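Local coordinates for protein thermosome subunit (Methanococcoides burtonii, PDB 3AQ1) that probably acts as an ATP-dependent group II chaperonin that binds unfolded proteins and assists their folding, at residues G296-V301 against T315-S320; E149-E154 against K321-L326. All blocks are in the same frame, centred on the assembly; numbering follows the deposited sequence.

Interaction 1: residues G296-V301 against T315-S320; sequences GTAGLV and TGCQNS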
loop_
_atom_site.group_PDB
_atom_site.type_symbol
_atom_site.label_atom_id
_atom_site.label_comp_id
_atom_site.label_asym_id
_atom_site.label_seq_id
_atom_site.Cartn_x
_atom_site.Cartn_y
_atom_site.Cartn_z
ATOM N N GLY A 296 2.894 -20.102 -19.631
ATOM C CA GLY A 296 2.557 -18.695 -19.698
ATOM C C GLY A 296 3.087 -18.063 -20.966
ATOM O O GLY A 296 3.802 -18.698 -21.737
ATOM N N THR A 297 2.742 -16.801 -21.181
ATOM C CA THR A 297 3.186 -16.098 -22.371
ATOM C C THR A 297 3.663 -14.687 -22.058
ATOM O O THR A 297 3.177 -14.051 -21.131
ATOM C CB THR A 297 2.050 -15.968 -23.402
ATOM O OG1 THR A 297 1.067 -15.060 -22.903
ATOM C CG2 THR A 297 1.406 -17.303 -23.669
ATOM N N ALA A 298 4.590 -14.199 -22.869
ATOM C CA ALA A 298 5.064 -12.834 -22.772
ATOM C C ALA A 298 5.496 -12.348 -24.142
ATOM O O ALA A 298 6.111 -13.081 -24.887
ATOM C CB ALA A 298 6.247 -12.762 -21.806
ATOM N N GLY A 299 5.205 -11.100 -24.470
ATOM C CA GLY A 299 5.668 -10.539 -25.722
ATOM C C GLY A 299 7.143 -10.792 -25.991
ATOM O O GLY A 299 7.539 -11.127 -27.118
ATOM N N LEU A 300 7.966 -10.630 -24.961
ATOM C CA LEU A 300 9.408 -10.670 -25.150
ATOM C C LEU A 300 10.155 -11.059 -23.875
ATOM O O LEU A 300 9.860 -10.581 -22.794
ATOM C CB LEU A 300 9.910 -9.307 -25.660
ATOM C CG LEU A 300 11.411 -9.079 -25.868
ATOM C CD1 LEU A 300 11.969 -10.016 -26.915
ATOM C CD2 LEU A 300 11.692 -7.633 -26.249
ATOM N N VAL A 301 11.129 -11.940 -24.023
ATOM C CA VAL A 301 12.060 -12.233 -22.963
ATOM C C VAL A 301 13.462 -12.055 -23.518
ATOM O O VAL A 301 13.810 -12.685 -24.504
ATOM C CB VAL A 301 11.883 -13.652 -22.448
ATOM C CG1 VAL A 301 13.089 -14.050 -21.593
ATOM C CG2 VAL A 301 10.585 -13.749 -21.664
ATOM N N THR A 315 8.937 -8.412 -20.965
ATOM C CA THR A 315 8.014 -7.333 -21.319
ATOM C C THR A 315 6.868 -7.797 -22.230
ATOM O O THR A 315 6.878 -8.907 -22.764
ATOM C CB THR A 315 8.746 -6.188 -22.034
ATOM O OG1 THR A 315 9.340 -6.682 -23.233
ATOM C CG2 THR A 315 9.838 -5.644 -21.171
ATOM N N GLY A 316 5.882 -6.928 -22.413
ATOM C CA GLY A 316 4.714 -7.251 -23.215
ATOM C C GLY A 316 3.884 -8.384 -22.656
ATOM O O GLY A 316 3.217 -9.067 -23.411
ATOM N N CYS A 317 3.919 -8.581 -21.339
ATOM C CA CYS A 317 3.326 -9.769 -20.719
ATOM C C CYS A 317 1.821 -9.824 -20.852
ATOM O O CYS A 317 1.159 -8.790 -20.987
ATOM C CB CYS A 317 3.696 -9.890 -19.242
ATOM S SG CYS A 317 5.328 -10.513 -18.910
ATOM N N GLN A 318 1.322 -11.063 -20.807
ATOM C CA GLN A 318 -0.080 -11.434 -20.970
ATOM C C GLN A 318 -1.051 -10.459 -20.295
ATOM O O GLN A 318 -1.562 -9.528 -20.932
ATOM C CB GLN A 318 -0.271 -12.868 -20.443
ATOM C CG GLN A 318 -1.696 -13.416 -20.523
ATOM C CD GLN A 318 -1.781 -14.927 -20.289
ATOM O OE1 GLN A 318 -0.772 -15.638 -20.315
ATOM N NE2 GLN A 318 -2.998 -15.424 -20.075
ATOM N N ASN A 319 -1.308 -10.683 -19.008
ATOM C CA ASN A 319 -2.166 -9.801 -18.219
ATOM C C ASN A 319 -1.357 -8.911 -17.282
ATOM O O ASN A 319 -1.330 -9.118 -16.068
ATOM C CB ASN A 319 -3.193 -10.612 -17.425
ATOM C CG ASN A 319 -4.405 -10.997 -18.258
ATOM O OD1 ASN A 319 -5.182 -10.137 -18.677
ATOM N ND2 ASN A 319 -4.574 -12.294 -18.500
ATOM N N SER A 320 -0.693 -7.915 -17.851
ATOM C CA SER A 320 0.165 -7.070 -17.052
ATOM C C SER A 320 -0.336 -5.639 -16.980
ATOM O O SER A 320 -0.375 -4.916 -17.979
ATOM C CB SER A 320 1.610 -7.094 -17.568
ATOM O OG SER A 320 1.784 -6.236 -18.685
#
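Thr315 N donates to Leu300 O at 3.0 Å, with the donor in the carbonyl plane. Leu300 N returns a bond to Thr315 O, bent to 141° at the hydrogen. One residue earlier, Gly299 N donates to Gly316 O at 3.0 Å. This donor sits above the carbonyl plane of Gly316, 75° out of it, so the bond does not use a lone pair. Gly299 N also lies close to Thr315 O, but the angle is too poor for a bond.

The two glycines face each other where both segments turn a corner. They bring the backbones close, with the CA atoms of Gly299 and Gly316 4.2 Å apart. Gly316 has a left-handed backbone conformation, which glycine adopts readily.

Next to the glycine pair, Ala298 CB meets Cys317 SG at 3.8 Å, on the face where Cys317 also packs on Val278 and Thr279 of helix 269-279. The side chains of Leu300 and Thr315 lie side by side, pointing the same way. Thr315 OG1, turned between its own N and carbonyl carbon (chi1 60°), approaches Leu300 CB at 3.6 Å. Thr297 OG1 lies against Gln318 CB, also at 3.6 Å.

Gly299 and Leu300 together oppose the single residue Thr315: a classic beta bulge, here near the open end of the antiparallel hairpin of strands 300-305 and 310-317.

Interaction 2: residues E149-E154 against K321-L326; sequences ENIKIE and KAVTVL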
loop_
_atom_site.group_PDB
_atom_site.type_symbol
_atom_site.label_atom_id
_atom_site.label_comp_id
_atom_site.label_asym_id
_atom_site.label_seq_id
_atom_site.Cartn_x
_atom_site.Cartn_y
_atom_site.Cartn_z
ATOM N N GLU A 149 1.496 -6.628 -5.927
ATOM C CA GLU A 149 1.682 -7.534 -7.063
ATOM C C GLU A 149 2.068 -6.826 -8.369
ATOM O O GLU A 149 2.795 -7.373 -9.199
ATOM C CB GLU A 149 0.400 -8.337 -7.313
ATOM C CG GLU A 149 -0.038 -9.242 -6.169
ATOM C CD GLU A 149 -1.320 -10.004 -6.480
ATOM O OE1 GLU A 149 -1.775 -9.980 -7.643
ATOM O OE2 GLU A 149 -1.876 -10.629 -5.557
ATOM N N ASN A 150 1.556 -5.620 -8.557
ATOM C CA ASN A 150 1.788 -4.883 -9.786
ATOM C C ASN A 150 3.025 -3.983 -9.800
ATOM O O ASN A 150 3.396 -3.467 -10.846
ATOM C CB ASN A 150 0.545 -4.074 -10.146
ATOM C CG ASN A 150 -0.532 -4.928 -10.788
ATOM O OD1 ASN A 150 -0.233 -5.937 -11.424
ATOM N ND2 ASN A 150 -1.787 -4.524 -10.631
ATOM N N ILE A 151 3.665 -3.776 -8.651
ATOM C CA ILE A 151 4.935 -3.061 -8.661
ATOM C C ILE A 151 6.066 -3.834 -7.999
ATOM O O ILE A 151 5.956 -4.278 -6.874
ATOM C CB ILE A 151 4.806 -1.649 -8.084
ATOM C CG1 ILE A 151 3.850 -0.838 -8.960
ATOM C CG2 ILE A 151 6.169 -0.976 -8.010
ATOM C CD1 ILE A 151 3.686 0.592 -8.552
ATOM N N LYS A 152 7.149 -4.016 -8.734
ATOM C CA LYS A 152 8.352 -4.593 -8.171
ATOM C C LYS A 152 9.454 -3.536 -8.176
ATOM O O LYS A 152 9.670 -2.854 -9.176
ATOM C CB LYS A 152 8.809 -5.819 -8.965
ATOM C CG LYS A 152 10.218 -6.241 -8.587
ATOM C CD LYS A 152 10.768 -7.354 -9.447
ATOM C CE LYS A 152 12.242 -7.532 -9.150
ATOM N NZ LYS A 152 12.708 -8.901 -9.466
ATOM N N ILE A 153 10.144 -3.390 -7.054
ATOM C CA ILE A 153 11.264 -2.472 -7.009
ATOM C C ILE A 153 12.543 -3.267 -7.061
ATOM O O ILE A 153 12.742 -4.191 -6.292
ATOM C CB ILE A 153 11.246 -1.582 -5.756
ATOM C CG1 ILE A 153 9.868 -0.934 -5.592
ATOM C CG2 ILE A 153 12.276 -0.518 -5.893
ATOM C CD1 ILE A 153 9.816 0.196 -4.572
ATOM N N GLU A 154 13.390 -2.926 -8.016
ATOM C CA GLU A 154 14.678 -3.580 -8.193
ATOM C C GLU A 154 15.700 -2.460 -8.095
ATOM O O GLU A 154 15.713 -1.539 -8.921
ATOM C CB GLU A 154 14.762 -4.274 -9.558
ATOM C CG GLU A 154 16.098 -4.932 -9.845
ATOM C CD GLU A 154 16.263 -6.221 -9.070
ATOM O OE1 GLU A 154 15.218 -6.825 -8.746
ATOM O OE2 GLU A 154 17.419 -6.616 -8.777
ATOM N N LYS A 321 -0.742 -5.249 -15.784
ATOM C CA LYS A 321 -0.727 -3.849 -15.422
ATOM C C LYS A 321 0.654 -3.612 -14.793
ATOM O O LYS A 321 1.180 -2.493 -14.801
ATOM C CB LYS A 321 -1.857 -3.528 -14.443
ATOM C CG LYS A 321 -3.145 -3.085 -15.116
ATOM C CD LYS A 321 -2.909 -1.842 -15.954
ATOM C CE LYS A 321 -4.218 -1.278 -16.477
ATOM N NZ LYS A 321 -3.990 -0.040 -17.270
ATOM N N ALA A 322 1.232 -4.711 -14.307
ATOM C CA ALA A 322 2.528 -4.754 -13.637
ATOM C C ALA A 322 3.681 -3.974 -14.276
ATOM O O ALA A 322 3.810 -3.879 -15.493
ATOM C CB ALA A 322 2.936 -6.204 -13.417
ATOM N N VAL A 323 4.527 -3.433 -13.415
ATOM C CA VAL A 323 5.696 -2.659 -13.811
ATOM C C VAL A 323 6.821 -2.895 -12.814
ATOM O O VAL A 323 6.598 -3.240 -11.666
ATOM C CB VAL A 323 5.422 -1.138 -13.810
ATOM C CG1 VAL A 323 4.070 -0.833 -14.383
ATOM C CG2 VAL A 323 5.506 -0.601 -12.419
ATOM N N THR A 324 8.040 -2.701 -13.262
ATOM C CA THR A 324 9.175 -2.779 -12.374
ATOM C C THR A 324 9.828 -1.429 -12.419
ATOM O O THR A 324 10.056 -0.891 -13.494
ATOM C CB THR A 324 10.182 -3.828 -12.860
ATOM O OG1 THR A 324 9.553 -5.112 -12.857
ATOM C CG2 THR A 324 11.401 -3.870 -11.959
ATOM N N VAL A 325 10.089 -0.870 -11.246
ATOM C CA VAL A 325 10.890 0.333 -11.126
ATOM C C VAL A 325 12.336 -0.098 -10.956
ATOM O O VAL A 325 12.676 -0.712 -9.946
ATOM C CB VAL A 325 10.527 1.142 -9.862
ATOM C CG1 VAL A 325 11.393 2.370 -9.782
ATOM C CG2 VAL A 325 9.051 1.524 -9.834
ATOM N N LEU A 326 13.182 0.192 -11.938
ATOM C CA LEU A 326 14.613 0.113 -11.698
ATOM C C LEU A 326 15.017 1.403 -10.993
ATOM O O LEU A 326 15.160 2.449 -11.627
ATOM C CB LEU A 326 15.384 -0.049 -13.002
ATOM C CG LEU A 326 15.023 -1.289 -13.807
ATOM C CD1 LEU A 326 15.864 -1.359 -15.056
ATOM C CD2 LEU A 326 15.226 -2.520 -12.948
#
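Strands 151-154 and 323-326 run parallel; the axes of these short segments approach to 4.7 Å and their directions differ by 23°. They form one pair of a three-stranded mixed sheet, with 323-329 in the middle. Four backbone hydrogen bonds join them. Val323 and Val325 each bond through both N and O to the residues flanking their partners, the parallel pattern. Val323 N donates to Asn150 O at 2.8 Å, just where helix 147-150 ends. Lys152 N donates to Val323 O, and Val325 N to Lys152 O. Glu154 N to Val325 O is almost straight, 178° at the hydrogen. CA-H...O contacts run between these bonds, such as Thr324 CA to Lys152 O at 3.2 Å.

Asn150 lies across Ala322 and Lys321 at the start of the pair. Its CG stands beside its own backbone N (chi1 -79°), which brings OD1 to 3.8 Å from Ala322 CB and ND2 to 3.9 Å from Lys321 CB. An alanine here has no amide, and would probably leave Ala322 CB and Lys321 CB less covered where the strand pair begins.

On one face, Ile151 and Val323 lie side by side, with Ile151 CG1 touching Val323 CG2 at 3.8 Å. Ile151 and Ile153 also pack on helix 332-355. Lys152, Thr324, Glu154 and Leu326 take the other face. Lys152 reaches away, fully extended, to a salt bridge with Asp271 and a hydrogen bond with Val171 O. Thr324 OG1 is hydrogen-bonded to Val171 N, so both side chains tie the sheet to strand 169-172. Lys152 NZ also makes a salt bridge to Glu154 OE1 at 3.3 Å, and Glu154 CB rests on Leu326 CD2 at 3.8 Å.

In the fold
From the N terminus, the chain first enters interaction 2 at 149-154, leaving helix 147-150 for strand 151-157. It then runs through strands 165-167, 169-172 and 184-193 and helix 269-279 before reaching 296-301. A short hairpin leads back to 315-320, where interaction 1 closes its local loop. The chain passes directly into 321-326 and closes the much longer loop of interaction 2. Interaction 1 thus lies wholly within that longer loop, and the two do not cross. Their centres are about 14 Å apart. Interaction 1 belongs to the larger mixed sheet that also holds strand 184-193, interaction 2 to the three-stranded one. Residues 318-322 join the two.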